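Local structure of cycloalternan-forming enzyme (Listeria monocytogenes serovar 1/2a, 5F7U) at residues M243-E248 with S293-G298; A616-S621 with S718-M723; V794-G799 with R829-G834. The protein is a multidomain member of glycoside hydrolase family 31, built round a TIM barrel with accessory beta domains and a family 6 carbohydrate-binding module. The protein carries 1 engineered substitution. One frame throughout, in Å; residues are numbered along the deposited sequence.

Contact 1: M243-E248 with S293-G298; sequences MTPSDE and SANKYG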
loop_
_atom_site.group_PDB
_atom_site.type_symbol
_atom_site.label_atom_id
_atom_site.label_comp_id
_atom_site.label_asym_id
_atom_site.label_seq_id
_atom_site.Cartn_x
_atom_site.Cartn_y
_atom_site.Cartn_z
ATOM N N MET A 243 15.743 2.458 22.315
ATOM C CA MET A 243 16.078 1.072 22.647
ATOM C C MET A 243 15.071 0.157 21.972
ATOM O O MET A 243 13.872 0.433 22.015
ATOM C CB MET A 243 16.006 0.854 24.149
ATOM C CG MET A 243 16.439 -0.543 24.571
ATOM S SD MET A 243 16.939 -0.459 26.284
ATOM C CE MET A 243 18.395 0.534 26.025
ATOM N N THR A 244 15.556 -0.930 21.367
ATOM C CA THR A 244 14.670 -1.883 20.700
ATOM C C THR A 244 15.043 -3.345 20.989
ATOM O O THR A 244 16.193 -3.748 20.744
ATOM C CB THR A 244 14.566 -1.620 19.177
ATOM O OG1 THR A 244 13.857 -2.706 18.560
ATOM C CG2 THR A 244 15.972 -1.464 18.529
ATOM N N PRO A 245 14.079 -4.142 21.496
ATOM C CA PRO A 245 14.315 -5.563 21.760
ATOM C C PRO A 245 14.525 -6.341 20.448
ATOM O O PRO A 245 14.099 -5.887 19.388
ATOM C CB PRO A 245 13.031 -6.019 22.471
ATOM C CG PRO A 245 11.986 -5.076 21.979
ATOM C CD PRO A 245 12.679 -3.754 21.775
ATOM N N SER A 246 15.183 -7.495 20.537
ATOM C CA SER A 246 15.586 -8.261 19.352
ATOM C C SER A 246 14.422 -8.609 18.426
ATOM O O SER A 246 14.591 -8.641 17.202
ATOM C CB SER A 246 16.331 -9.544 19.753
ATOM O OG SER A 246 17.547 -9.234 20.408
ATOM N N ASP A 247 13.246 -8.850 19.009
ATOM C CA ASP A 247 12.094 -9.292 18.222
ATOM C C ASP A 247 11.269 -8.189 17.592
ATOM O O ASP A 247 10.301 -8.478 16.906
ATOM C CB ASP A 247 11.198 -10.240 19.020
ATOM C CG ASP A 247 10.619 -9.612 20.274
ATOM O OD1 ASP A 247 10.981 -8.488 20.668
ATOM O OD2 ASP A 247 9.812 -10.304 20.914
ATOM N N GLU A 248 11.634 -6.930 17.813
ATOM C CA GLU A 248 10.781 -5.846 17.331
ATOM C C GLU A 248 10.828 -5.728 15.806
ATOM O O GLU A 248 11.905 -5.732 15.225
ATOM C CB GLU A 248 11.140 -4.513 18.003
ATOM C CG GLU A 248 10.066 -3.452 17.757
ATOM C CD GLU A 248 10.308 -2.157 18.505
ATOM O OE1 GLU A 248 11.414 -1.955 19.051
ATOM O OE2 GLU A 248 9.383 -1.317 18.519
ATOM N N SER A 293 5.400 -0.116 14.514
ATOM C CA SER A 293 6.043 -1.261 15.155
ATOM C C SER A 293 5.000 -2.239 15.641
ATOM O O SER A 293 3.948 -1.836 16.144
ATOM C CB SER A 293 6.925 -0.800 16.313
ATOM O OG SER A 293 7.229 -1.897 17.163
ATOM N N ALA A 294 5.308 -3.536 15.524
ATOM C CA ALA A 294 4.448 -4.554 16.091
ATOM C C ALA A 294 4.418 -4.521 17.634
ATOM O O ALA A 294 3.606 -5.210 18.247
ATOM C CB ALA A 294 4.832 -5.922 15.555
ATOM N N ASN A 295 5.268 -3.695 18.252
ATOM C CA ASN A 295 5.153 -3.376 19.683
ATOM C C ASN A 295 4.092 -2.328 20.013
ATOM O O ASN A 295 4.050 -1.801 21.126
ATOM C CB ASN A 295 6.522 -3.034 20.291
ATOM C CG ASN A 295 7.380 -4.272 20.454
ATOM O OD1 ASN A 295 6.962 -5.365 20.056
ATOM N ND2 ASN A 295 8.573 -4.119 20.996
ATOM N N LYS A 296 3.246 -2.033 19.020
ATOM C CA LYS A 296 1.977 -1.295 19.220
ATOM C C LYS A 296 2.154 0.227 19.336
ATOM O O LYS A 296 1.485 0.894 20.146
ATOM C CB LYS A 296 1.180 -1.842 20.413
ATOM C CG LYS A 296 0.864 -3.324 20.303
ATOM C CD LYS A 296 -0.101 -3.742 21.391
ATOM C CE LYS A 296 -0.372 -5.233 21.249
ATOM N NZ LYS A 296 -1.309 -5.720 22.292
ATOM N N TYR A 297 3.039 0.774 18.508
ATOM C CA TYR A 297 3.125 2.220 18.359
ATOM C C TYR A 297 3.578 2.527 16.935
ATOM O O TYR A 297 4.157 1.675 16.252
ATOM C CB TYR A 297 4.075 2.856 19.408
ATOM C CG TYR A 297 5.522 2.483 19.146
ATOM C CD1 TYR A 297 6.040 1.283 19.642
ATOM C CD2 TYR A 297 6.338 3.294 18.368
ATOM C CE1 TYR A 297 7.346 0.900 19.369
ATOM C CE2 TYR A 297 7.658 2.923 18.075
ATOM C CZ TYR A 297 8.146 1.728 18.600
ATOM O OH TYR A 297 9.419 1.344 18.311
ATOM N N GLY A 298 3.299 3.756 16.508
ATOM C CA GLY A 298 3.877 4.319 15.300
ATOM C C GLY A 298 4.757 5.500 15.657
ATOM O O GLY A 298 4.609 6.095 16.733
HETATM O O HOH W 1 9.140 -6.854 22.261
#

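Contact 2: A616-S621 with S718-M723; sequences AGLSAS and SMMRQM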
loop_
_atom_site.group_PDB
_atom_site.type_symbol
_atom_site.label_atom_id
_atom_site.label_comp_id
_atom_site.label_asym_id
_atom_site.label_seq_id
_atom_site.Cartn_x
_atom_site.Cartn_y
_atom_site.Cartn_z
ATOM N N ALA A 616 5.957 -3.869 -1.848
ATOM C CA ALA A 616 5.674 -2.453 -2.062
ATOM C C ALA A 616 4.233 -2.114 -1.657
ATOM O O ALA A 616 4.007 -1.108 -0.994
ATOM C CB ALA A 616 5.918 -2.081 -3.522
ATOM N N GLY A 617 3.266 -2.963 -2.036
ATOM C CA GLY A 617 1.859 -2.727 -1.655
ATOM C C GLY A 617 1.619 -2.852 -0.159
ATOM O O GLY A 617 0.870 -2.059 0.427
ATOM N N LEU A 618 2.275 -3.824 0.466
ATOM C CA LEU A 618 2.079 -4.057 1.892
ATOM C C LEU A 618 2.718 -2.962 2.754
ATOM O O LEU A 618 2.140 -2.531 3.751
ATOM C CB LEU A 618 2.605 -5.448 2.308
ATOM C CG LEU A 618 1.848 -6.627 1.676
ATOM C CD1 LEU A 618 2.503 -7.967 2.040
ATOM C CD2 LEU A 618 0.343 -6.623 2.016
ATOM N N SER A 619 3.911 -2.521 2.378
ATOM C CA SER A 619 4.539 -1.402 3.083
ATOM C C SER A 619 3.764 -0.078 2.846
ATOM O O SER A 619 3.547 0.701 3.793
ATOM C CB SER A 619 6.012 -1.283 2.661
ATOM O OG SER A 619 6.118 -1.227 1.263
ATOM N N ALA A 620 3.336 0.167 1.603
ATOM C CA ALA A 620 2.547 1.372 1.300
ATOM C C ALA A 620 1.264 1.405 2.133
ATOM O O ALA A 620 0.899 2.451 2.672
ATOM C CB ALA A 620 2.240 1.478 -0.186
ATOM N N SER A 621 0.622 0.240 2.264
ATOM C CA SER A 621 -0.583 0.095 3.078
ATOM C C SER A 621 -0.399 0.556 4.518
ATOM O O SER A 621 -1.207 1.347 5.053
ATOM C CB SER A 621 -1.002 -1.376 3.057
ATOM O OG SER A 621 -1.967 -1.616 4.056
ATOM N N SER A 718 -6.408 0.364 5.745
ATOM C CA SER A 718 -6.038 0.081 4.356
ATOM C C SER A 718 -6.739 -1.161 3.837
ATOM O O SER A 718 -7.099 -2.048 4.612
ATOM C CB SER A 718 -4.518 -0.069 4.236
ATOM O OG SER A 718 -3.915 1.188 4.535
ATOM N N MET A 719 -6.929 -1.218 2.516
ATOM C CA MET A 719 -7.653 -2.325 1.885
ATOM C C MET A 719 -6.888 -3.645 1.925
ATOM O O MET A 719 -7.474 -4.708 2.166
ATOM C CB MET A 719 -8.005 -1.966 0.447
ATOM C CG MET A 719 -9.120 -0.931 0.388
ATOM S SD MET A 719 -9.277 -0.226 -1.251
ATOM C CE MET A 719 -10.176 -1.526 -2.074
ATOM N N MET A 720 -5.577 -3.567 1.695
ATOM C CA MET A 720 -4.743 -4.759 1.672
ATOM C C MET A 720 -3.716 -4.597 2.767
ATOM O O MET A 720 -3.010 -3.595 2.758
ATOM C CB MET A 720 -4.050 -4.854 0.309
ATOM C CG MET A 720 -3.098 -6.026 0.198
ATOM S SD MET A 720 -2.283 -6.171 -1.413
ATOM C CE MET A 720 -1.502 -4.569 -1.466
ATOM N N ARG A 721 -3.633 -5.544 3.711
ATOM C CA ARG A 721 -2.774 -5.349 4.891
ATOM C C ARG A 721 -1.887 -6.552 5.190
ATOM O O ARG A 721 -2.322 -7.694 5.115
ATOM C CB ARG A 721 -3.628 -5.041 6.147
ATOM C CG ARG A 721 -4.505 -3.801 6.024
ATOM C CD ARG A 721 -5.403 -3.513 7.238
ATOM N NE ARG A 721 -6.193 -4.686 7.655
ATOM C CZ ARG A 721 -7.182 -5.233 6.946
ATOM N NH1 ARG A 721 -7.822 -6.314 7.413
ATOM N NH2 ARG A 721 -7.554 -4.700 5.778
ATOM N N GLN A 722 -0.656 -6.260 5.595
ATOM C CA GLN A 722 0.298 -7.285 6.031
ATOM C C GLN A 722 -0.299 -7.890 7.324
ATOM O O GLN A 722 -1.002 -7.182 8.091
ATOM C CB GLN A 722 1.638 -6.584 6.288
ATOM C CG GLN A 722 2.869 -7.496 6.393
ATOM C CD GLN A 722 2.987 -8.125 7.779
ATOM O OE1 GLN A 722 2.580 -7.530 8.766
ATOM N NE2 GLN A 722 3.526 -9.340 7.852
ATOM N N MET A 723 -0.025 -9.174 7.585
ATOM C CA MET A 723 -0.757 -9.894 8.647
ATOM C C MET A 723 -0.616 -9.287 10.038
ATOM O O MET A 723 -1.565 -9.302 10.825
ATOM C CB MET A 723 -0.370 -11.380 8.689
ATOM C CG MET A 723 -0.690 -12.189 7.425
ATOM S SD MET A 723 -2.411 -12.209 6.911
ATOM C CE MET A 723 -3.183 -12.934 8.365
HETATM O O HOH W 2 0.084 -3.496 5.557
#

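Contact 3: V794-G799 with R829-G834; sequences VFAKAG and RVYPSG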
loop_
_atom_site.group_PDB
_atom_site.type_symbol
_atom_site.label_atom_id
_atom_site.label_comp_id
_atom_site.label_asym_id
_atom_site.label_seq_id
_atom_site.Cartn_x
_atom_site.Cartn_y
_atom_site.Cartn_z
ATOM N N VAL A 794 -8.060 -18.322 -0.896
ATOM C CA VAL A 794 -8.687 -17.152 -0.249
ATOM C C VAL A 794 -9.657 -17.673 0.805
ATOM O O VAL A 794 -10.461 -18.552 0.504
ATOM C CB VAL A 794 -9.448 -16.225 -1.231
ATOM C CG1 VAL A 794 -9.984 -15.002 -0.485
ATOM C CG2 VAL A 794 -8.541 -15.728 -2.369
ATOM N N PHE A 795 -9.577 -17.122 2.018
ATOM C CA PHE A 795 -10.375 -17.598 3.153
ATOM C C PHE A 795 -11.115 -16.464 3.840
ATOM O O PHE A 795 -10.578 -15.355 3.983
ATOM C CB PHE A 795 -9.486 -18.273 4.197
ATOM C CG PHE A 795 -8.489 -19.238 3.618
ATOM C CD1 PHE A 795 -7.279 -18.774 3.091
ATOM C CD2 PHE A 795 -8.758 -20.623 3.601
ATOM C CE1 PHE A 795 -6.358 -19.660 2.545
ATOM C CE2 PHE A 795 -7.822 -21.513 3.078
ATOM C CZ PHE A 795 -6.622 -21.029 2.547
ATOM N N ALA A 796 -12.339 -16.749 4.280
ATOM C CA ALA A 796 -13.109 -15.778 5.054
ATOM C C ALA A 796 -12.991 -16.061 6.539
ATOM O O ALA A 796 -13.103 -17.196 6.974
ATOM C CB ALA A 796 -14.577 -15.803 4.646
ATOM N N LYS A 797 -12.818 -14.984 7.293
ATOM C CA LYS A 797 -12.736 -14.980 8.753
ATOM C C LYS A 797 -14.090 -15.321 9.359
ATOM O O LYS A 797 -15.133 -14.991 8.789
ATOM C CB LYS A 797 -12.339 -13.567 9.162
ATOM C CG LYS A 797 -12.027 -13.340 10.613
ATOM C CD LYS A 797 -11.319 -11.993 10.752
ATOM C CE LYS A 797 -12.229 -10.790 10.595
ATOM N NZ LYS A 797 -11.441 -9.561 10.952
ATOM N N ALA A 798 -14.071 -15.980 10.522
ATOM C CA ALA A 798 -15.301 -16.293 11.263
ATOM C C ALA A 798 -16.124 -15.032 11.513
ATOM O O ALA A 798 -15.584 -14.009 11.933
ATOM C CB ALA A 798 -14.955 -16.983 12.586
ATOM N N GLY A 799 -17.421 -15.106 11.242
ATOM C CA GLY A 799 -18.307 -13.970 11.493
ATOM C C GLY A 799 -18.436 -13.043 10.301
ATOM O O GLY A 799 -19.274 -12.137 10.332
ATOM N N ARG A 829 -22.794 -13.005 1.675
ATOM C CA ARG A 829 -22.202 -14.260 2.112
ATOM C C ARG A 829 -21.873 -14.134 3.598
ATOM O O ARG A 829 -21.219 -13.176 4.008
ATOM C CB ARG A 829 -20.940 -14.539 1.282
ATOM C CG ARG A 829 -20.163 -15.805 1.617
ATOM C CD ARG A 829 -20.887 -17.094 1.231
ATOM N NE ARG A 829 -20.970 -17.328 -0.212
ATOM C CZ ARG A 829 -20.000 -17.840 -0.961
ATOM N NH1 ARG A 829 -20.227 -18.062 -2.258
ATOM N NH2 ARG A 829 -18.814 -18.143 -0.424
ATOM N N VAL A 830 -22.334 -15.107 4.394
ATOM C CA VAL A 830 -22.283 -15.038 5.851
ATOM C C VAL A 830 -21.657 -16.312 6.396
ATOM O O VAL A 830 -22.099 -17.413 6.051
ATOM C CB VAL A 830 -23.708 -14.857 6.454
ATOM C CG1 VAL A 830 -23.670 -14.875 7.984
ATOM C CG2 VAL A 830 -24.322 -13.531 5.970
ATOM N N TYR A 831 -20.637 -16.145 7.242
ATOM C CA TYR A 831 -20.009 -17.247 7.969
ATOM C C TYR A 831 -20.338 -17.056 9.444
ATOM O O TYR A 831 -19.584 -16.383 10.163
ATOM C CB TYR A 831 -18.482 -17.284 7.683
ATOM C CG TYR A 831 -18.211 -17.540 6.220
ATOM C CD1 TYR A 831 -18.183 -18.844 5.716
ATOM C CD2 TYR A 831 -18.032 -16.483 5.334
ATOM C CE1 TYR A 831 -17.964 -19.089 4.362
ATOM C CE2 TYR A 831 -17.804 -16.710 3.980
ATOM C CZ TYR A 831 -17.784 -18.019 3.506
ATOM O OH TYR A 831 -17.572 -18.263 2.178
ATOM N N PRO A 832 -21.482 -17.629 9.909
ATOM C CA PRO A 832 -21.947 -17.308 11.262
ATOM C C PRO A 832 -20.955 -17.734 12.341
ATOM O O PRO A 832 -20.433 -18.857 12.313
ATOM C CB PRO A 832 -23.246 -18.116 11.404
ATOM C CG PRO A 832 -23.658 -18.485 10.023
ATOM C CD PRO A 832 -22.379 -18.594 9.234
ATOM N N SER A 833 -20.702 -16.817 13.266
ATOM C CA SER A 833 -19.849 -17.049 14.428
ATOM C C SER A 833 -20.176 -16.007 15.473
ATOM O O SER A 833 -19.785 -14.855 15.335
ATOM C CB SER A 833 -18.370 -16.943 14.068
ATOM O OG SER A 833 -17.606 -17.232 15.236
ATOM N N GLY A 834 -20.930 -16.409 16.498
ATOM C CA GLY A 834 -21.422 -15.467 17.509
ATOM C C GLY A 834 -22.197 -14.326 16.871
ATOM O O GLY A 834 -22.914 -14.530 15.874
#

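Contact 1: M243-E248 with S293-G298
Glu248 reaches across to Ser293 and Tyr297 with a single carboxylate oxygen. OE2 of Glu248 accepts from OG of Ser293 at 2.6 Å on its anti lone pair, and OH of Tyr297 donates to the same OE2 at 2.7 Å from the syn side, somewhat out of the carboxylate plane. The phenol therefore arrives from a different quarter than the serine; its ring plane stands 67° to the carboxylate, and OE2 lies at the ring edge, near the ring plane. A third flat group is turned quite otherwise: the Asn295 amide is stacked on the carboxylate, the planes only 15° apart, with ND2 of Asn295 3.6 Å from CD of Glu248. Pro245 CG touches the same ND2, and a water joins that nitrogen to OD1 of Asp247.

An extended chain carries the carboxylate to this position, CG of Glu248 lying anti to the backbone N (chi1 -167°). Its second oxygen is occupied too: Thr244 OG1 donates to Glu248 OE1 at 2.6 Å, and Arg263 binds both that hydroxyl and the Glu248 carbonyl. Three hydroxyls thus grip one carboxylate, which probably favours its charged form. Ser293 has a double role, because OG also accepts from Asn295 N at 2.9 Å, an ST turn, while its CB lies over one face of the Tyr297 ring, displaced toward the rim.

The contact joins a type I turn, Pro245 to Glu248, to the tight connection of the beta hairpin 287-293/297-301, within the galactose mutarotase-like beta domain of the family 31 N-terminal region.

Contact 2: A616-S621 with S718-M723
Ser718 opens the contact by donating from OG to the carbonyl O of Ser621 at 2.8 Å. The hydroxyl approaches that oxygen well off the carbonyl direction, at a C=O...donor angle of 121° and tilted out of the carbonyl plane.

Met719 turns its side chain away, onto helix 702-715, and the next link comes from the backbone of Met720. Its carbonyl O receives the hydroxyl OG of Ser621 at 2.6 Å, this time with a more open C=O...donor angle of 149°. Ser621 is thereby joined to 718-723 twice, through its carbonyl as acceptor and its hydroxyl as donor. The Met720 side chain runs out straight before bending at its last torsion (chi3 58°), which lays CE on the backbone of Gly617, 3.8 Å from Gly617 C; with no side chain there, the methyl rests directly on the helix. Farther back, CG of Met720 meets CD2 of Leu618 at 3.9 Å.

These partners belong to helix 607-622, which connects the sixth and seventh strands of the TIM barrel, whereas 720-721 is an outermost strand of the antiparallel sheet of the C-terminal domain, paired with 740-742.

Arg721 points away from the helix. Its guanidinium turns back to its own segment, NH2 bonding Ser718 O at 2.9 Å, and NH1 forms a salt bridge with Asp726.

At Gln722, Leu618 CD2 packs 3.7 Å from Gln722 N, and a water bridge uses that N-H: one water accepts from Gln722 N and donates to Leu618 O, both at 2.9 Å. The Gln722 side chain leads off to N-cap the following helix, OE1 accepting from Ala724 N, while NE2 donates to the carbonyls of Ala733 and Leu736.

Contact 3: V794-G799 with R829-G834
Gly799 and Tyr831 are joined by the one direct hydrogen bond between 794-799 and 829-834: Gly799 N donates to Tyr831 O at 2.7 Å. The bond is short but bent at the hydrogen, 131°. Beside it, CB of Ser833 covers the amide, 3.5 Å from Gly799 N, and meets the methyl of Ala798, CB to CB, at 3.7 Å. The other main touch is apolar. The methyl CB of Ala796 meets the Tyr831 ring obliquely, 3.4 Å from CE2 and 3.6 Å from CD2.

What fixes these groups lies one step outward. The first torsion of Tyr831 sets CG opposite its own carbonyl carbon (chi1 -63°), which sends the ring back along strand 794-797 to Ala796. At its far end the phenol is held by Arg829, whose NH2 donates to Tyr831 OH at 2.9 Å with the oxygen in the guanidinium plane; Gln877 in turn accepts from NE of Arg829. The ring also meets Phe879, and it touches Val769 on the strand next to 794-797. In 794-799, the backbone of Ala796 is tied to Val769, and the carbonyl of Gly799 accepts from Ser836. Gly834 N is bonded to Glu856, which secures the chain just past Ser833.

Taken together, the geometry is that of a junction between beta sheets: Tyr831 wedges between the six-stranded antiparallel sheet of the family 31 C-terminal domain, which holds 794-797, and the mixed sheet, where 825-830 lies beside 801-806 and 874-879.

In the fold
From the N terminus, contact 1 closes a loop of 44 residues inside the mutarotase-like beta domain. Contact 2 follows, spanning 96 residues from helix 607-622 of the barrel to strand 720-721 of the C-terminal domain, and contact 3 closes a helix-free loop of 29 residues, joining the sheet of 794-797 to the mixed sheet of 825-830. The three stand in series, with neither nesting nor crossing. Contacts 2 and 3 reach the same antiparallel sheet, through strands 720-721 and 794-797, their nearest atoms about 6 Å apart. Nearest atoms of contacts 1 and 2 are about 7 Å apart, without touching; the salt bridge from Lys296 to Glu729 links the N-terminal beta domain with the C-terminal region.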